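Local coordinates for protein proteasome accessory factor B/C (PafBC) (PDB 6SJ9) that regulates transcription in the bacterial DNA damage response, combining winged helix-turn-helix DNA-binding modules with WYL domains, at residues Ser187-Gly190 with Gln191-Val195; Phe230-Arg233 with Ala234-Glu238; Thr302-Ala305 with Glu306-Ala309; Glu395-Asp399 with Asp400-Ile404. All blocks are in the same frame, centred on the assembly; numbering follows the deposited sequence.

Contact 1 of 4, residues Ser187-Gly190 with Gln191-Val195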
loop_
_atom_site.group_PDB
_atom_site.type_symbol
_atom_site.label_atom_id
_atom_site.label_comp_id
_atom_site.label_asym_id
_atom_site.label_seq_id
_atom_site.Cartn_x
_atom_site.Cartn_y
_atom_site.Cartn_z
ATOM N N SER A 187 -16.501 -1.465 6.267
ATOM C CA SER A 187 -15.313 -0.932 6.911
ATOM C C SER A 187 -15.710 0.327 7.655
ATOM O O SER A 187 -16.300 1.229 7.066
ATOM C CB SER A 187 -14.244 -0.591 5.874
ATOM O OG SER A 187 -13.040 -0.354 6.532
ATOM N N ARG A 188 -15.503 0.343 8.949
ATOM C CA ARG A 188 -15.562 1.597 9.690
ATOM C C ARG A 188 -14.404 1.643 10.662
ATOM O O ARG A 188 -14.128 0.657 11.353
ATOM C CB ARG A 188 -16.899 1.873 10.361
ATOM C CG ARG A 188 -17.829 2.550 9.380
ATOM C CD ARG A 188 -19.241 2.082 9.547
ATOM N NE ARG A 188 -20.188 2.702 8.613
ATOM C CZ ARG A 188 -20.113 2.676 7.276
ATOM N NH1 ARG A 188 -19.093 2.068 6.644
ATOM N NH2 ARG A 188 -21.089 3.248 6.561
ATOM N N PHE A 189 -13.753 2.814 10.719
ATOM C CA PHE A 189 -12.588 3.053 11.571
ATOM C C PHE A 189 -11.410 2.178 11.140
ATOM O O PHE A 189 -10.588 1.768 11.966
ATOM C CB PHE A 189 -12.941 2.784 13.035
ATOM C CG PHE A 189 -14.332 3.231 13.407
ATOM C CD1 PHE A 189 -14.687 4.570 13.379
ATOM C CD2 PHE A 189 -15.302 2.298 13.764
ATOM C CE1 PHE A 189 -15.983 4.979 13.720
ATOM C CE2 PHE A 189 -16.603 2.689 14.101
ATOM C CZ PHE A 189 -16.939 4.036 14.083
ATOM N N GLY A 190 -11.294 1.929 9.830
ATOM C CA GLY A 190 -10.268 1.061 9.293
ATOM C C GLY A 190 -10.535 -0.435 9.423
ATOM O O GLY A 190 -9.854 -1.221 8.758
ATOM N N GLN A 191 -11.545 -0.854 10.196
ATOM C CA GLN A 191 -11.757 -2.261 10.539
ATOM C C GLN A 191 -12.975 -2.841 9.826
ATOM O O GLN A 191 -14.013 -2.179 9.708
ATOM C CB GLN A 191 -11.943 -2.403 12.061
ATOM C CG GLN A 191 -10.694 -2.021 12.868
ATOM C CD GLN A 191 -9.435 -2.688 12.302
ATOM O OE1 GLN A 191 -8.653 -2.058 11.572
ATOM N NE2 GLN A 191 -9.241 -3.973 12.626
ATOM N N TRP A 192 -12.871 -4.111 9.422
ATOM C CA TRP A 192 -13.878 -4.731 8.578
ATOM C C TRP A 192 -14.867 -5.565 9.391
ATOM O O TRP A 192 -14.505 -6.255 10.348
ATOM C CB TRP A 192 -13.243 -5.598 7.511
ATOM C CG TRP A 192 -12.711 -4.834 6.334
ATOM C CD1 TRP A 192 -11.440 -4.313 6.181
ATOM C CD2 TRP A 192 -13.435 -4.466 5.166
ATOM N NE1 TRP A 192 -11.331 -3.691 4.953
ATOM C CE2 TRP A 192 -12.541 -3.750 4.318
ATOM C CE3 TRP A 192 -14.757 -4.649 4.752
ATOM C CZ2 TRP A 192 -12.928 -3.227 3.079
ATOM C CZ3 TRP A 192 -15.146 -4.128 3.504
ATOM C CH2 TRP A 192 -14.220 -3.422 2.681
ATOM N N TYR A 193 -16.106 -5.531 8.958
ATOM C CA TYR A 193 -17.226 -6.149 9.641
ATOM C C TYR A 193 -18.037 -6.923 8.614
ATOM O O TYR A 193 -18.145 -6.500 7.462
ATOM C CB TYR A 193 -18.167 -5.117 10.263
ATOM C CG TYR A 193 -17.516 -4.247 11.318
ATOM C CD1 TYR A 193 -16.687 -3.191 10.961
ATOM C CD2 TYR A 193 -17.718 -4.489 12.672
ATOM C CE1 TYR A 193 -16.082 -2.388 11.948
ATOM C CE2 TYR A 193 -17.120 -3.695 13.656
ATOM C CZ TYR A 193 -16.304 -2.651 13.283
ATOM O OH TYR A 193 -15.706 -1.874 14.259
ATOM N N LEU A 194 -18.683 -7.987 9.087
ATOM C CA LEU A 194 -19.727 -8.716 8.381
ATOM C C LEU A 194 -21.057 -8.398 9.061
ATOM O O LEU A 194 -21.159 -8.403 10.307
ATOM C CB LEU A 194 -19.446 -10.221 8.454
ATOM C CG LEU A 194 -20.621 -11.122 8.032
ATOM C CD1 LEU A 194 -20.910 -11.106 6.511
ATOM C CD2 LEU A 194 -20.359 -12.530 8.514
ATOM N N VAL A 195 -22.060 -8.041 8.270
ATOM C CA VAL A 195 -23.405 -7.893 8.803
ATOM C C VAL A 195 -24.269 -8.937 8.121
ATOM O O VAL A 195 -24.106 -9.203 6.921
ATOM C CB VAL A 195 -24.008 -6.475 8.637
ATOM C CG1 VAL A 195 -24.095 -6.112 7.195
ATOM C CG2 VAL A 195 -25.421 -6.443 9.216
#

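Contact 2 of 4, residues Phe230-Arg233 with Ala234-Glu238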
loop_
_atom_site.group_PDB
_atom_site.type_symbol
_atom_site.label_atom_id
_atom_site.label_comp_id
_atom_site.label_asym_id
_atom_site.label_seq_id
_atom_site.Cartn_x
_atom_site.Cartn_y
_atom_site.Cartn_z
ATOM N N PHE A 230 -32.875 -3.843 3.071
ATOM C CA PHE A 230 -31.649 -3.934 3.861
ATOM C C PHE A 230 -30.692 -2.823 3.471
ATOM O O PHE A 230 -30.222 -2.778 2.329
ATOM C CB PHE A 230 -30.945 -5.281 3.687
ATOM C CG PHE A 230 -29.440 -5.195 3.891
ATOM C CD1 PHE A 230 -28.899 -4.843 5.126
ATOM C CD2 PHE A 230 -28.580 -5.489 2.837
ATOM C CE1 PHE A 230 -27.538 -4.758 5.307
ATOM C CE2 PHE A 230 -27.208 -5.427 2.996
ATOM C CZ PHE A 230 -26.674 -5.062 4.238
ATOM N N ASN A 231 -30.408 -1.926 4.408
ATOM C CA ASN A 231 -29.452 -0.847 4.169
ATOM C C ASN A 231 -28.137 -1.144 4.889
ATOM O O ASN A 231 -28.071 -1.085 6.122
ATOM C CB ASN A 231 -30.030 0.498 4.600
ATOM C CG ASN A 231 -29.163 1.670 4.158
ATOM O OD1 ASN A 231 -28.149 1.494 3.462
ATOM N ND2 ASN A 231 -29.575 2.878 4.538
ATOM N N ALA A 232 -27.092 -1.469 4.117
ATOM C CA ALA A 232 -25.802 -1.782 4.733
ATOM C C ALA A 232 -25.160 -0.553 5.370
ATOM O O ALA A 232 -24.578 -0.649 6.458
ATOM C CB ALA A 232 -24.841 -2.381 3.700
ATOM N N ARG A 233 -25.282 0.615 4.725
ATOM C CA ARG A 233 -24.632 1.819 5.238
ATOM C C ARG A 233 -25.258 2.277 6.551
ATOM O O ARG A 233 -24.545 2.698 7.470
ATOM C CB ARG A 233 -24.680 2.921 4.179
ATOM C CG ARG A 233 -24.177 4.285 4.645
ATOM C CD ARG A 233 -24.395 5.330 3.557
ATOM N NE ARG A 233 -23.980 6.665 3.967
ATOM C CZ ARG A 233 -23.851 7.688 3.126
ATOM N NH1 ARG A 233 -24.101 7.516 1.831
ATOM N NH2 ARG A 233 -23.469 8.873 3.575
ATOM N N ALA A 234 -26.589 2.213 6.654
ATOM C CA ALA A 234 -27.252 2.606 7.891
ATOM C C ALA A 234 -26.961 1.620 9.015
ATOM O O ALA A 234 -26.847 2.021 10.182
ATOM C CB ALA A 234 -28.762 2.720 7.672
ATOM N N GLU A 235 -26.835 0.331 8.681
ATOM C CA GLU A 235 -26.547 -0.675 9.699
ATOM C C GLU A 235 -25.154 -0.478 10.302
ATOM O O GLU A 235 -24.974 -0.570 11.526
ATOM C CB GLU A 235 -26.675 -2.067 9.082
ATOM C CG GLU A 235 -26.623 -3.156 10.091
ATOM C CD GLU A 235 -27.782 -3.045 11.048
ATOM O OE1 GLU A 235 -28.917 -2.777 10.577
ATOM O OE2 GLU A 235 -27.559 -3.212 12.264
ATOM N N LEU A 236 -24.164 -0.181 9.454
ATOM C CA LEU A 236 -22.784 -0.022 9.892
ATOM C C LEU A 236 -22.555 1.341 10.557
ATOM O O LEU A 236 -21.818 1.439 11.547
ATOM C CB LEU A 236 -21.849 -0.194 8.688
ATOM C CG LEU A 236 -21.664 -1.523 7.935
ATOM C CD1 LEU A 236 -21.512 -1.291 6.423
ATOM C CD2 LEU A 236 -20.440 -2.265 8.457
ATOM N N ASP A 237 -23.215 2.392 10.046
ATOM C CA ASP A 237 -23.172 3.700 10.694
ATOM C C ASP A 237 -23.617 3.627 12.148
ATOM O O ASP A 237 -23.087 4.357 12.991
ATOM C CB ASP A 237 -24.064 4.702 9.940
ATOM C CG ASP A 237 -23.391 5.316 8.702
ATOM O OD1 ASP A 237 -22.207 5.008 8.431
ATOM O OD2 ASP A 237 -24.061 6.116 8.000
ATOM N N GLU A 238 -24.565 2.749 12.475
ATOM C CA GLU A 238 -24.952 2.640 13.877
ATOM C C GLU A 238 -23.828 2.068 14.746
ATOM O O GLU A 238 -23.898 2.154 15.971
ATOM C CB GLU A 238 -26.257 1.844 14.008
ATOM C CG GLU A 238 -26.791 1.876 15.433
ATOM C CD GLU A 238 -28.212 1.364 15.598
ATOM O OE1 GLU A 238 -28.853 0.969 14.588
ATOM O OE2 GLU A 238 -28.703 1.442 16.753
#

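Contact 3 of 4, residues Thr302-Ala305 with Glu306-Ala309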
loop_
_atom_site.group_PDB
_atom_site.type_symbol
_atom_site.label_atom_id
_atom_site.label_comp_id
_atom_site.label_asym_id
_atom_site.label_seq_id
_atom_site.Cartn_x
_atom_site.Cartn_y
_atom_site.Cartn_z
ATOM N N THR A 302 3.930 -6.126 28.255
ATOM C CA THR A 302 3.770 -6.353 29.686
ATOM C C THR A 302 2.298 -6.324 30.088
ATOM O O THR A 302 1.899 -7.065 30.993
ATOM C CB THR A 302 4.592 -5.364 30.521
ATOM O OG1 THR A 302 4.164 -4.025 30.263
ATOM C CG2 THR A 302 6.087 -5.497 30.208
ATOM N N GLY A 303 1.479 -5.510 29.428
ATOM C CA GLY A 303 0.061 -5.494 29.685
ATOM C C GLY A 303 -0.684 -4.754 28.596
ATOM O O GLY A 303 -0.068 -4.080 27.773
ATOM N N PRO A 304 -2.018 -4.914 28.514
ATOM C CA PRO A 304 -2.904 -5.740 29.342
ATOM C C PRO A 304 -2.856 -7.205 28.922
ATOM O O PRO A 304 -2.422 -7.514 27.821
ATOM C CB PRO A 304 -4.284 -5.140 29.083
ATOM C CG PRO A 304 -4.201 -4.712 27.657
ATOM C CD PRO A 304 -2.778 -4.190 27.480
ATOM N N ALA A 305 -3.396 -8.074 29.773
ATOM C CA ALA A 305 -3.266 -9.513 29.579
ATOM C C ALA A 305 -3.967 -10.000 28.318
ATOM O O ALA A 305 -3.525 -10.977 27.720
ATOM C CB ALA A 305 -3.789 -10.253 30.815
ATOM N N GLU A 306 -5.076 -9.375 27.924
ATOM C CA GLU A 306 -5.749 -9.822 26.716
ATOM C C GLU A 306 -4.873 -9.573 25.490
ATOM O O GLU A 306 -4.839 -10.393 24.562
ATOM C CB GLU A 306 -7.109 -9.118 26.578
ATOM C CG GLU A 306 -8.099 -9.848 25.642
ATOM C CD GLU A 306 -9.200 -8.950 25.031
ATOM O OE1 GLU A 306 -9.324 -7.769 25.441
ATOM O OE2 GLU A 306 -9.946 -9.435 24.131
ATOM N N LEU A 307 -4.116 -8.467 25.505
ATOM C CA LEU A 307 -3.155 -8.172 24.444
ATOM C C LEU A 307 -1.999 -9.161 24.451
ATOM O O LEU A 307 -1.569 -9.647 23.400
ATOM C CB LEU A 307 -2.626 -6.745 24.629
ATOM C CG LEU A 307 -1.578 -6.352 23.604
ATOM C CD1 LEU A 307 -2.269 -6.479 22.294
ATOM C CD2 LEU A 307 -1.177 -4.932 23.844
ATOM N N SER A 308 -1.447 -9.411 25.635
ATOM C CA SER A 308 -0.354 -10.361 25.787
ATOM C C SER A 308 -0.760 -11.752 25.317
ATOM O O SER A 308 0.021 -12.455 24.663
ATOM C CB SER A 308 0.098 -10.379 27.246
ATOM O OG SER A 308 0.870 -11.525 27.521
ATOM N N ALA A 309 -1.965 -12.188 25.674
ATOM C CA ALA A 309 -2.353 -13.545 25.311
ATOM C C ALA A 309 -2.546 -13.677 23.815
ATOM O O ALA A 309 -2.313 -14.753 23.255
ATOM C CB ALA A 309 -3.624 -13.957 26.054
#

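Contact 4 of 4, residues Glu395-Asp399 with Asp400-Ile404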
loop_
_atom_site.group_PDB
_atom_site.type_symbol
_atom_site.label_atom_id
_atom_site.label_comp_id
_atom_site.label_asym_id
_atom_site.label_seq_id
_atom_site.Cartn_x
_atom_site.Cartn_y
_atom_site.Cartn_z
ATOM N N GLU A 395 1.248 2.884 6.547
ATOM C CA GLU A 395 1.610 3.872 7.543
ATOM C C GLU A 395 1.586 5.258 6.921
ATOM O O GLU A 395 1.815 5.435 5.721
ATOM C CB GLU A 395 2.998 3.599 8.119
ATOM C CG GLU A 395 3.198 4.305 9.451
ATOM C CD GLU A 395 4.436 5.188 9.447
ATOM O OE1 GLU A 395 5.465 4.765 10.019
ATOM O OE2 GLU A 395 4.389 6.287 8.848
ATOM N N GLY A 396 1.259 6.237 7.753
ATOM C CA GLY A 396 1.110 7.595 7.311
ATOM C C GLY A 396 -0.178 7.866 6.568
ATOM O O GLY A 396 -0.417 9.021 6.199
ATOM N N TYR A 397 -1.043 6.750 6.252
ATOM C CA TYR A 397 -2.382 6.925 5.694
ATOM C C TYR A 397 -3.364 6.906 6.869
ATOM O O TYR A 397 -3.331 5.962 7.667
ATOM C CB TYR A 397 -2.731 5.806 4.694
ATOM C CG TYR A 397 -4.010 6.107 3.917
ATOM C CD1 TYR A 397 -3.982 6.918 2.783
ATOM C CD2 TYR A 397 -5.257 5.668 4.376
ATOM C CE1 TYR A 397 -5.152 7.229 2.091
ATOM C CE2 TYR A 397 -6.434 5.982 3.693
ATOM C CZ TYR A 397 -6.376 6.778 2.554
ATOM O OH TYR A 397 -7.537 7.111 1.872
ATOM N N PRO A 398 -4.275 7.868 6.999
ATOM C CA PRO A 398 -5.127 7.930 8.205
ATOM C C PRO A 398 -6.243 6.893 8.217
ATOM O O PRO A 398 -6.784 6.521 7.172
ATOM C CB PRO A 398 -5.713 9.343 8.153
ATOM C CG PRO A 398 -5.302 9.887 6.774
ATOM C CD PRO A 398 -4.670 8.839 5.974
ATOM N N ASP A 399 -6.631 6.478 9.436
ATOM C CA ASP A 399 -7.562 5.360 9.608
ATOM C C ASP A 399 -9.029 5.780 9.577
ATOM O O ASP A 399 -9.907 4.911 9.552
ATOM C CB ASP A 399 -7.287 4.610 10.928
ATOM C CG ASP A 399 -7.350 5.512 12.149
ATOM O OD1 ASP A 399 -8.446 6.029 12.455
ATOM O OD2 ASP A 399 -6.303 5.724 12.794
ATOM N N ASP A 400 -9.313 7.075 9.625
ATOM C CA ASP A 400 -10.674 7.595 9.715
ATOM C C ASP A 400 -11.071 8.331 8.440
ATOM O O ASP A 400 -11.689 9.393 8.497
ATOM C CB ASP A 400 -10.825 8.502 10.940
ATOM C CG ASP A 400 -9.706 9.562 11.061
ATOM O OD1 ASP A 400 -8.973 9.806 10.079
ATOM O OD2 ASP A 400 -9.585 10.182 12.147
ATOM N N LEU A 401 -10.655 7.828 7.280
ATOM C CA LEU A 401 -10.951 8.490 6.014
ATOM C C LEU A 401 -12.008 7.818 5.125
ATOM O O LEU A 401 -12.779 8.530 4.480
ATOM C CB LEU A 401 -9.631 8.644 5.238
ATOM C CG LEU A 401 -9.337 9.817 4.296
ATOM C CD1 LEU A 401 -9.698 11.144 4.940
ATOM C CD2 LEU A 401 -7.870 9.824 3.818
ATOM N N LEU A 402 -12.062 6.474 5.034
ATOM C CA LEU A 402 -12.963 5.762 4.114
ATOM C C LEU A 402 -14.007 4.906 4.824
ATOM O O LEU A 402 -13.661 3.964 5.543
ATOM C CB LEU A 402 -12.176 4.880 3.150
ATOM C CG LEU A 402 -11.389 5.732 2.168
ATOM C CD1 LEU A 402 -10.896 4.914 1.042
ATOM C CD2 LEU A 402 -12.263 6.846 1.675
ATOM N N ASP A 403 -15.278 5.159 4.535
ATOM C CA ASP A 403 -16.340 4.231 4.918
ATOM C C ASP A 403 -16.726 3.436 3.681
ATOM O O ASP A 403 -17.245 4.004 2.713
ATOM C CB ASP A 403 -17.596 4.931 5.457
ATOM C CG ASP A 403 -17.385 5.610 6.795
ATOM O OD1 ASP A 403 -18.355 6.241 7.277
ATOM O OD2 ASP A 403 -16.262 5.536 7.350
ATOM N N ILE A 404 -16.538 2.120 3.761
ATOM C CA ILE A 404 -16.760 1.186 2.662
ATOM C C ILE A 404 -17.890 0.221 3.030
ATOM O O ILE A 404 -17.904 -0.322 4.149
ATOM C CB ILE A 404 -15.474 0.408 2.346
ATOM C CG1 ILE A 404 -14.396 1.425 1.967
ATOM C CG2 ILE A 404 -15.729 -0.536 1.173
ATOM C CD1 ILE A 404 -13.008 0.930 2.043
HETATM O O HOH W 1 -10.910 3.666 6.603
#

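Contact 1 of 4, residues Ser187-Gly190 with Gln191-Val195
Ser187 and Trp192 meet across a tight antiparallel hairpin, a local contact at the turn joining strands 175-188 and 191-198 of a WYL domain. They form a non-hydrogen-bonded pair, while Arg188 and Gln191 make the hydrogen-bonded pair that closes the turn. Arg188 N donates a hydrogen bond to Gln191 O at 3.0 Å, and Gln191 N donates one to Arg188 O at 3.2 Å. Between them Phe189 and Gly190 both adopt positive phi. On the face carrying Ser187 and Trp192, Ser187 CB sits squarely over the six-membered ring, a CH-pi contact with 3.9 Å from CB to the ring centroid. Trp192 has CG trans to the carbonyl carbon (chi1 -79°), which sets one face of the indole under Ser187 CB; Phe150 and Ile404 also meet it. An alanine in place of Trp192 would probably open a gap beside Phe150 and leave Ser187 CB without the ring it rests on. Beyond the turn, Tyr193 brings its ring edge to Arg188 O, with CE1 at 3.7 Å. Arg188 NH1 reaches back to Ser187 O, and its NH2 forms a salt bridge with Asp237. A two-residue loop in a type I' turn is a classic beta-hairpin closure, here consistent with an Sm-like fold.

Contact 2 of 4, residues Phe230-Arg233 with Ala234-Glu238
Asn231 and Glu235 begin the i to i+4 pairing of a short helix, 232-237, and show how the polar groups of a first helical turn find partners. Glu235 N donates to Asn231 O at 3.2 Å. One step on, Leu236 N reaches Ala232 O at 3.1 Å, and Asp237 N reaches Arg233 O at 2.9 Å, the straightest of the three at 160°. At the N-cap, the Asn231 amide swings trans to its own backbone N (chi1 -171°), which carries OD1 back over the turn to accept a weak capping bond from Arg233 N. The same amide lies against Ala234, with ND2 at 3.2 Å from Ala234 CB. Arg233 and Asp237 stand one turn apart with their planar groups almost perpendicular; Arg233 NE and Asp237 OD2 are 4.1 Å apart, beyond a salt bridge, though their opposite charges may still attract. Each is held elsewhere: Arg233 NH2 donates to Glu415 O, and the Asp237 carboxylate is already engaged by Arg188. Glu235 likewise forms a salt bridge with Lys204. The apolar side, Ala232 and Leu236, settles on strand 404-407, Leu236 also reaching Tyr193 and Ala232 Tyr412, and so the helix bridges strands 191-198, 404-407 and 410-413.

Contact 3 of 4, residues Thr302-Ala305 with Glu306-Ala309
Leu307 sends CG away from its backbone N (chi1 178°), and this swings the CD2 branch toward the ring of Pro304, which follows a cis peptide bond. The two side chains cross at a slant: Pro304 CD lies 3.8 Å from Leu307 CB, and the branch CD2 follows at 4.0 Å from the same ring carbon. Leu307 thereby covers the corner where strand 299-303 ends and helix 305-323 begins. A classic beta bulge precedes the corner, Thr302 and Gly303 both facing Thr248 on the neighbouring strand.

Pro304 occupies the N-cap, and its backbone carbonyl opens the helical bonding. Ser308 N donates to Pro304 O at 3.1 Å, nearly straight at 165°. Leu307 N lies 3.0 Å from the same oxygen, but its N-H is strongly off line (120°), a weak second bond. The next bond joins Ala309 N to Ala305 O at 2.8 Å. Glu306 extends away from this turn, its OE1 forming a salt bridge with Arg245. Leu307 instead faces inward, onto Ala247, Val301 and Leu288, between the sheet and helix 285-294 of a ferredoxin-like domain.

In chemical terms, apolar carbons of Pro304 and Leu307 pack at the bend, whereas Glu306, an acid within the first turn, lies near the positive end of the helix. That position would probably favour the charged form of Glu306, as should its arginine partner. A proline at the cap has no side-chain acceptor for the first helical N-H groups; its carbonyl accepts from Ser308 N and, weakly, from Leu307 N.

Contact 4 of 4, residues Glu395-Asp399 with Asp400-Ile404
From Tyr397 to Leu402 the chain makes an irregular bend, with backbone neither helical nor stranded throughout. Tyr397 and Pro398 are extended, Asp399 turns the path (phi -87°, psi -11°), Asp400 and Leu401 carry it round, and Leu402 is extended again. Direct hydrogen bonds between the two limbs are absent. A water spans the bend instead, donating to Leu402 O at 3.0 Å and, weakly, to Asp399 O.

Inside the bend, Leu401 lies across the end of the Tyr397 side chain at about a right angle. Its CD2 methyl does the touching, 3.4 Å from Tyr397 OH and 3.6 Å from Tyr397 CZ, oblique to the ring. The same methyl meets the proline, 3.9 Å from Pro398 CG, so one branch of the leucine serves two partners. Pro398 CD in turn covers part of a face of the Tyr397 ring. The phenol reaches this place because CG stands opposite the backbone N (chi1 -170°), and its OH hydrogen-bonds to Ser98 O of helix 95-118. A phenylalanine in place of Tyr397 would probably leave Ser98 O without its phenol partner and let the ring settle less firmly against helix 95-118.

On the outer side, Asp399 OD1 and Asp400 OD2 are 4.3 Å apart, a pair of like charges at the surface, with a long, weak ion pair from Asp399 to Arg283. The bend connects helix 378-389 to strand 404-407, consistent with the loop that leads from the last helix of a helix-turn-helix to the beta-hairpin wing of a winged domain.

In the fold
Along the chain the four contacts follow in series, with none nested and none crossing. Contact 1 closes the hairpin of the first WYL sheet, and contact 2 starts the helix that lies on it; the two touch through an ion pair and through Val195 and Glu235. Contact 3 turns the last strand of the first WCX domain into its final helix and stays apart, its nearest atoms about 12 Å from contact 1. Contact 4 belongs to the PafC helix-turn-helix domain, yet its end returns to contact 1, where Ser187 N and Ile404 O lie 2.8 Å apart, probably hydrogen-bonded. Contacts 1, 2 and 4 thus tie the WYL sheet to the PafC-type domain.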